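Local coordinates for regulatory protein BLAR1 (Bacillus licheniformis, PDB 1NRF) that probably senses beta-lactam antibiotics outside the cell, its C-terminal penicillin-binding domain being acylated at a serine so that a signal passes to the cytoplasm, at residues Q161-Y169 / I216-F227. Residues are numbered along the deposited sequence; the frame is centred on the assembly and turned at random.
Sequences QVNILKKFY and IGYVETADNTFF
Tyr169, Tyr218 and Phe227 form an aromatic cluster between helix 158-170 and the hairpin of strands 211-220 and 225-234. The Tyr169 ring turns an edge to the face of Tyr218, T-shaped with planes at 63°, while Phe227 directs its own edge at the face of Tyr169, offset and at 79°. Thr225 CG2 also lies over a Tyr169 face, a CH-pi contact. With CG opposite the backbone N (chi1 -177°), the Tyr169 side chain runs out along the hairpin, where its OH donates to Glu220 OE1 at 2.9 Å, on the anti side of the carboxylate. A water donates to the same hydroxyl and also bonds Thr225 OG1. On Phe227, Lys166 CB sits over the ring centre at 3.8 Å from the centroid, and Tyr169 CB comes in at the ring edge. Nearer the helix start, Val162 CG1 meets Phe227 CB at 3.7 Å, and Leu165 CD1 packs on Ile216 CB, also at 3.7 Å. Gln161 crosses Ile216 at about a right angle, NE2 3.3 Å from Ile216 CD1, while its OE1 is hydrogen-bonded to Thr64 OG1, next to Ser63, the probable acylated serine. The contact joins the helical region to the central mixed sheet, as in the penicillin-binding protein and serine beta-lactamase fold.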
ATOM      1  N   GLN A 161      -4.635   3.254  -6.506  1.00 22.84           N
ATOM      2  CA  GLN A 161      -3.639   2.388  -5.883  1.00 25.91           C
ATOM      3  C   GLN A 161      -3.341   1.187  -6.800  1.00 26.03           C
ATOM      4  O   GLN A 161      -2.179   0.904  -7.100  1.00 25.91           O
ATOM      5  CB  GLN A 161      -4.148   1.880  -4.523  1.00 26.98           C
ATOM      6  CG  GLN A 161      -4.258   2.925  -3.419  1.00 27.80           C
ATOM      7  CD  GLN A 161      -2.979   3.063  -2.591  1.00 29.77           C
ATOM      8  OE1 GLN A 161      -3.024   3.456  -1.422  1.00 29.13           O
ATOM      9  NE2 GLN A 161      -1.840   2.752  -3.197  1.00 24.67           N
ATOM     10  N   VAL A 162      -4.393   0.491  -7.238  1.00 25.20           N
ATOM     11  CA  VAL A 162      -4.248  -0.673  -8.120  1.00 23.58           C
ATOM     12  C   VAL A 162      -3.513  -0.319  -9.409  1.00 25.66           C
ATOM     13  O   VAL A 162      -2.564  -1.007  -9.796  1.00 27.33           O
ATOM     14  CB  VAL A 162      -5.642  -1.305  -8.492  1.00 24.29           C
ATOM     15  CG1 VAL A 162      -5.496  -2.247  -9.684  1.00 21.29           C
ATOM     16  CG2 VAL A 162      -6.224  -2.074  -7.285  1.00 19.04           C
ATOM     17  N   ASN A 163      -3.925   0.764 -10.065  1.00 26.55           N
ATOM     18  CA  ASN A 163      -3.284   1.144 -11.319  1.00 27.14           C
ATOM     19  C   ASN A 163      -1.806   1.472 -11.166  1.00 29.13           C
ATOM     20  O   ASN A 163      -1.000   1.071 -12.006  1.00 29.97           O
ATOM     21  CB  ASN A 163      -4.019   2.322 -11.986  1.00 26.97           C
ATOM     22  CG  ASN A 163      -5.430   1.956 -12.438  1.00 27.20           C
ATOM     23  OD1 ASN A 163      -5.711   0.807 -12.772  1.00 31.52           O
ATOM     24  ND2 ASN A 163      -6.315   2.936 -12.459  1.00 29.66           N
ATOM     25  N   ILE A 164      -1.439   2.186 -10.100  1.00 29.17           N
ATOM     26  CA  ILE A 164      -0.032   2.536  -9.918  1.00 28.60           C
ATOM     27  C   ILE A 164       0.770   1.339  -9.394  1.00 28.54           C
ATOM     28  O   ILE A 164       1.957   1.211  -9.686  1.00 29.16           O
ATOM     29  CB  ILE A 164       0.139   3.811  -9.003  1.00 28.67           C
ATOM     30  CG1 ILE A 164       1.508   4.445  -9.266  1.00 28.05           C
ATOM     31  CG2 ILE A 164      -0.039   3.464  -7.520  1.00 25.16           C
ATOM     32  CD1 ILE A 164       1.716   5.797  -8.569  1.00 31.04           C
ATOM     33  N   LEU A 165       0.120   0.452  -8.642  1.00 28.66           N
ATOM     34  CA  LEU A 165       0.801  -0.746  -8.158  1.00 27.41           C
ATOM     35  C   LEU A 165       1.223  -1.595  -9.366  1.00 27.41           C
ATOM     36  O   LEU A 165       2.275  -2.231  -9.332  1.00 29.30           O
ATOM     37  CB  LEU A 165      -0.108  -1.569  -7.245  1.00 25.58           C
ATOM     38  CG  LEU A 165       0.026  -1.394  -5.728  1.00 28.19           C
ATOM     39  CD1 LEU A 165      -1.125  -2.092  -5.016  1.00 27.64           C
ATOM     40  CD2 LEU A 165       1.353  -1.963  -5.261  1.00 25.54           C
ATOM     41  N   LYS A 166       0.408  -1.593 -10.427  1.00 26.75           N
ATOM     42  CA  LYS A 166       0.717  -2.352 -11.644  1.00 26.81           C
ATOM     43  C   LYS A 166       1.884  -1.686 -12.377  1.00 27.87           C
ATOM     44  O   LYS A 166       2.775  -2.369 -12.900  1.00 26.68           O
ATOM     45  CB  LYS A 166      -0.495  -2.429 -12.579  1.00 27.55           C
ATOM     46  CG  LYS A 166      -0.200  -3.180 -13.884  1.00 29.71           C
ATOM     47  CD  LYS A 166      -1.389  -3.207 -14.817  1.00 31.26           C
ATOM     48  CE  LYS A 166      -1.023  -3.773 -16.196  1.00 33.33           C
ATOM     49  NZ  LYS A 166      -0.711  -5.228 -16.200  1.00 35.67           N
ATOM     50  N   LYS A 167       1.871  -0.355 -12.419  1.00 27.87           N
ATOM     51  CA  LYS A 167       2.962   0.390 -13.049  1.00 29.87           C
ATOM     52  C   LYS A 167       4.283   0.093 -12.330  1.00 30.34           C
ATOM     53  O   LYS A 167       5.353   0.072 -12.943  1.00 29.35           O
ATOM     54  CB  LYS A 167       2.690   1.899 -13.004  1.00 27.54           C
ATOM     55  CG  LYS A 167       1.713   2.370 -14.054  1.00 26.87           C
ATOM     56  CD  LYS A 167       1.951   3.819 -14.369  1.00 26.81           C
ATOM     57  CE  LYS A 167       0.982   4.304 -15.426  1.00 26.37           C
ATOM     58  NZ  LYS A 167      -0.422   4.204 -14.944  1.00 25.50           N
ATOM     59  N   PHE A 168       4.194  -0.124 -11.019  1.00 31.17           N
ATOM     60  CA  PHE A 168       5.366  -0.439 -10.213  1.00 31.79           C
ATOM     61  C   PHE A 168       5.843  -1.860 -10.520  1.00 33.04           C
ATOM     62  O   PHE A 168       7.026  -2.095 -10.781  1.00 31.84           O
ATOM     63  CB  PHE A 168       5.026  -0.324  -8.725  1.00 31.42           C
ATOM     64  CG  PHE A 168       5.901  -1.166  -7.846  1.00 33.35           C
ATOM     65  CD1 PHE A 168       5.454  -2.393  -7.373  1.00 32.96           C
ATOM     66  CD2 PHE A 168       7.189  -0.750  -7.523  1.00 32.68           C
ATOM     67  CE1 PHE A 168       6.274  -3.194  -6.595  1.00 32.90           C
ATOM     68  CE2 PHE A 168       8.013  -1.544  -6.748  1.00 32.30           C
ATOM     69  CZ  PHE A 168       7.555  -2.770  -6.282  1.00 32.30           C
ATOM     70  N   TYR A 169       4.900  -2.792 -10.475  1.00 33.70           N
ATOM     71  CA  TYR A 169       5.162  -4.197 -10.738  1.00 35.51           C
ATOM     72  C   TYR A 169       5.778  -4.383 -12.119  1.00 37.60           C
ATOM     73  O   TYR A 169       6.791  -5.069 -12.260  1.00 39.90           O
ATOM     74  CB  TYR A 169       3.848  -4.978 -10.650  1.00 38.32           C
ATOM     75  CG  TYR A 169       3.999  -6.467 -10.826  1.00 39.72           C
ATOM     76  CD1 TYR A 169       4.385  -7.278  -9.755  1.00 39.01           C
ATOM     77  CD2 TYR A 169       3.788  -7.066 -12.068  1.00 39.04           C
ATOM     78  CE1 TYR A 169       4.558  -8.648  -9.918  1.00 39.65           C
ATOM     79  CE2 TYR A 169       3.961  -8.438 -12.245  1.00 40.47           C
ATOM     80  CZ  TYR A 169       4.346  -9.222 -11.165  1.00 40.82           C
ATOM     81  OH  TYR A 169       4.519 -10.579 -11.328  1.00 41.55           O
ATOM     82  N   ILE A 216      -3.401  -3.026   0.245  1.00 22.92           N
ATOM     83  CA  ILE A 216      -3.189  -3.076  -1.187  1.00 24.57           C
ATOM     84  C   ILE A 216      -2.097  -4.085  -1.476  1.00 25.38           C
ATOM     85  O   ILE A 216      -1.359  -4.475  -0.581  1.00 25.69           O
ATOM     86  CB  ILE A 216      -2.753  -1.686  -1.737  1.00 25.03           C
ATOM     87  CG1 ILE A 216      -1.320  -1.353  -1.285  1.00 23.29           C
ATOM     88  CG2 ILE A 216      -3.713  -0.619  -1.240  1.00 22.77           C
ATOM     89  CD1 ILE A 216      -0.804  -0.021  -1.814  1.00 20.33           C
ATOM     90  N   GLY A 217      -2.001  -4.504  -2.731  1.00 25.97           N
ATOM     91  CA  GLY A 217      -0.986  -5.465  -3.102  1.00 27.29           C
ATOM     92  C   GLY A 217      -1.404  -6.260  -4.320  1.00 29.06           C
ATOM     93  O   GLY A 217      -2.270  -5.845  -5.086  1.00 28.56           O
ATOM     94  N   TYR A 218      -0.785  -7.415  -4.509  1.00 29.51           N
ATOM     95  CA  TYR A 218      -1.121  -8.238  -5.652  1.00 30.11           C
ATOM     96  C   TYR A 218      -0.850  -9.721  -5.407  1.00 30.82           C
ATOM     97  O   TYR A 218      -0.190 -10.110  -4.440  1.00 28.28           O
ATOM     98  CB  TYR A 218      -0.359  -7.731  -6.886  1.00 27.95           C
ATOM     99  CG  TYR A 218       1.085  -7.422  -6.603  1.00 28.45           C
ATOM    100  CD1 TYR A 218       2.055  -8.423  -6.652  1.00 28.94           C
ATOM    101  CD2 TYR A 218       1.479  -6.140  -6.211  1.00 26.81           C
ATOM    102  CE1 TYR A 218       3.381  -8.157  -6.313  1.00 28.90           C
ATOM    103  CE2 TYR A 218       2.798  -5.868  -5.866  1.00 26.74           C
ATOM    104  CZ  TYR A 218       3.743  -6.878  -5.918  1.00 26.42           C
ATOM    105  OH  TYR A 218       5.041  -6.623  -5.558  1.00 28.25           O
ATOM    106  N   VAL A 219      -1.413 -10.546  -6.274  1.00 32.45           N
ATOM    107  CA  VAL A 219      -1.222 -11.983  -6.189  1.00 33.90           C
ATOM    108  C   VAL A 219      -0.586 -12.426  -7.497  1.00 33.97           C
ATOM    109  O   VAL A 219      -1.083 -12.110  -8.589  1.00 33.06           O
ATOM    110  CB  VAL A 219      -2.561 -12.731  -6.001  1.00 33.49           C
ATOM    111  CG1 VAL A 219      -2.326 -14.235  -6.071  1.00 35.86           C
ATOM    112  CG2 VAL A 219      -3.186 -12.359  -4.660  1.00 36.52           C
ATOM    113  N   GLU A 220       0.525 -13.139  -7.388  1.00 33.10           N
ATOM    114  CA  GLU A 220       1.196 -13.622  -8.577  1.00 35.17           C
ATOM    115  C   GLU A 220       0.953 -15.109  -8.753  1.00 35.52           C
ATOM    116  O   GLU A 220       1.278 -15.902  -7.866  1.00 36.15           O
ATOM    117  CB  GLU A 220       2.696 -13.378  -8.474  1.00 36.13           C
ATOM    118  CG  GLU A 220       3.047 -11.972  -8.074  1.00 38.29           C
ATOM    119  CD  GLU A 220       4.512 -11.824  -7.773  1.00 39.64           C
ATOM    120  OE1 GLU A 220       5.300 -11.651  -8.728  1.00 38.97           O
ATOM    121  OE2 GLU A 220       4.870 -11.896  -6.576  1.00 41.81           O
ATOM    122  N   THR A 221       0.367 -15.482  -9.888  1.00 34.31           N
ATOM    123  CA  THR A 221       0.137 -16.891 -10.183  1.00 33.92           C
ATOM    124  C   THR A 221       1.132 -17.299 -11.274  1.00 35.80           C
ATOM    125  O   THR A 221       2.004 -16.512 -11.674  1.00 34.82           O
ATOM    126  CB  THR A 221      -1.314 -17.183 -10.667  1.00 34.06           C
ATOM    127  OG1 THR A 221      -1.547 -16.567 -11.945  1.00 30.42           O
ATOM    128  CG2 THR A 221      -2.336 -16.673  -9.631  1.00 31.94           C
ATOM    129  N   ALA A 222       1.006 -18.533 -11.746  1.00 36.11           N
ATOM    130  CA  ALA A 222       1.909 -19.049 -12.758  1.00 36.89           C
ATOM    131  C   ALA A 222       1.686 -18.423 -14.115  1.00 36.73           C
ATOM    132  O   ALA A 222       2.608 -18.355 -14.920  1.00 38.14           O
ATOM    133  CB  ALA A 222       1.776 -20.564 -12.855  1.00 35.98           C
ATOM    134  N   ASP A 223       0.470 -17.958 -14.373  1.00 36.93           N
ATOM    135  CA  ASP A 223       0.177 -17.355 -15.666  1.00 39.24           C
ATOM    136  C   ASP A 223      -0.582 -16.030 -15.587  1.00 39.10           C
ATOM    137  O   ASP A 223      -1.007 -15.495 -16.616  1.00 40.72           O
ATOM    138  CB  ASP A 223      -0.610 -18.351 -16.523  1.00 39.61           C
ATOM    139  CG  ASP A 223      -1.910 -18.787 -15.867  1.00 43.42           C
ATOM    140  OD1 ASP A 223      -2.048 -18.618 -14.635  1.00 43.53           O
ATOM    141  OD2 ASP A 223      -2.792 -19.315 -16.584  1.00 44.77           O
ATOM    142  N   ASN A 224      -0.731 -15.486 -14.381  1.00 36.81           N
ATOM    143  CA  ASN A 224      -1.472 -14.238 -14.215  1.00 35.44           C
ATOM    144  C   ASN A 224      -1.033 -13.439 -12.977  1.00 33.82           C
ATOM    145  O   ASN A 224      -0.280 -13.927 -12.135  1.00 33.10           O
ATOM    146  CB  ASN A 224      -2.969 -14.567 -14.126  1.00 34.23           C
ATOM    147  CG  ASN A 224      -3.860 -13.445 -14.626  1.00 33.02           C
ATOM    148  OD1 ASN A 224      -3.382 -12.401 -15.077  1.00 34.17           O
ATOM    149  ND2 ASN A 224      -5.170 -13.661 -14.552  1.00 31.22           N
ATOM    150  N   THR A 225      -1.494 -12.198 -12.894  1.00 32.60           N
ATOM    151  CA  THR A 225      -1.185 -11.331 -11.764  1.00 32.00           C
ATOM    152  C   THR A 225      -2.427 -10.523 -11.426  1.00 30.62           C
ATOM    153  O   THR A 225      -3.018  -9.871 -12.291  1.00 29.90           O
ATOM    154  CB  THR A 225      -0.037 -10.369 -12.077  1.00 31.49           C
ATOM    155  OG1 THR A 225       1.068 -11.109 -12.594  1.00 36.51           O
ATOM    156  CG2 THR A 225       0.416  -9.650 -10.809  1.00 31.59           C
ATOM    157  N   PHE A 226      -2.818 -10.575 -10.162  1.00 29.31           N
ATOM    158  CA  PHE A 226      -3.998  -9.866  -9.704  1.00 29.72           C
ATOM    159  C   PHE A 226      -3.597  -8.715  -8.807  1.00 29.39           C
ATOM    160  O   PHE A 226      -2.867  -8.911  -7.844  1.00 30.99           O
ATOM    161  CB  PHE A 226      -4.917 -10.823  -8.928  1.00 29.58           C
ATOM    162  CG  PHE A 226      -5.483 -11.932  -9.765  1.00 29.21           C
ATOM    163  CD1 PHE A 226      -6.721 -11.783 -10.393  1.00 29.18           C
ATOM    164  CD2 PHE A 226      -4.758 -13.107  -9.965  1.00 28.11           C
ATOM    165  CE1 PHE A 226      -7.234 -12.790 -11.218  1.00 31.66           C
ATOM    166  CE2 PHE A 226      -5.253 -14.125 -10.790  1.00 30.58           C
ATOM    167  CZ  PHE A 226      -6.495 -13.969 -11.419  1.00 32.48           C
ATOM    168  N   PHE A 227      -4.084  -7.521  -9.119  1.00 29.55           N
ATOM    169  CA  PHE A 227      -3.792  -6.340  -8.317  1.00 28.12           C
ATOM    170  C   PHE A 227      -5.052  -5.978  -7.552  1.00 27.61           C
ATOM    171  O   PHE A 227      -6.136  -5.945  -8.121  1.00 27.79           O
ATOM    172  CB  PHE A 227      -3.360  -5.173  -9.212  1.00 29.87           C
ATOM    173  CG  PHE A 227      -2.064  -5.412  -9.937  1.00 29.58           C
ATOM    174  CD1 PHE A 227      -2.052  -6.009 -11.193  1.00 29.15           C
ATOM    175  CD2 PHE A 227      -0.854  -5.064  -9.348  1.00 29.13           C
ATOM    176  CE1 PHE A 227      -0.860  -6.257 -11.850  1.00 29.31           C
ATOM    177  CE2 PHE A 227       0.346  -5.308  -9.994  1.00 30.16           C
ATOM    178  CZ  PHE A 227       0.346  -5.909 -11.252  1.00 31.36           C
TER
HETATM  179  O   HOH W   1       2.904 -13.323 -11.915  1.00 33.36           O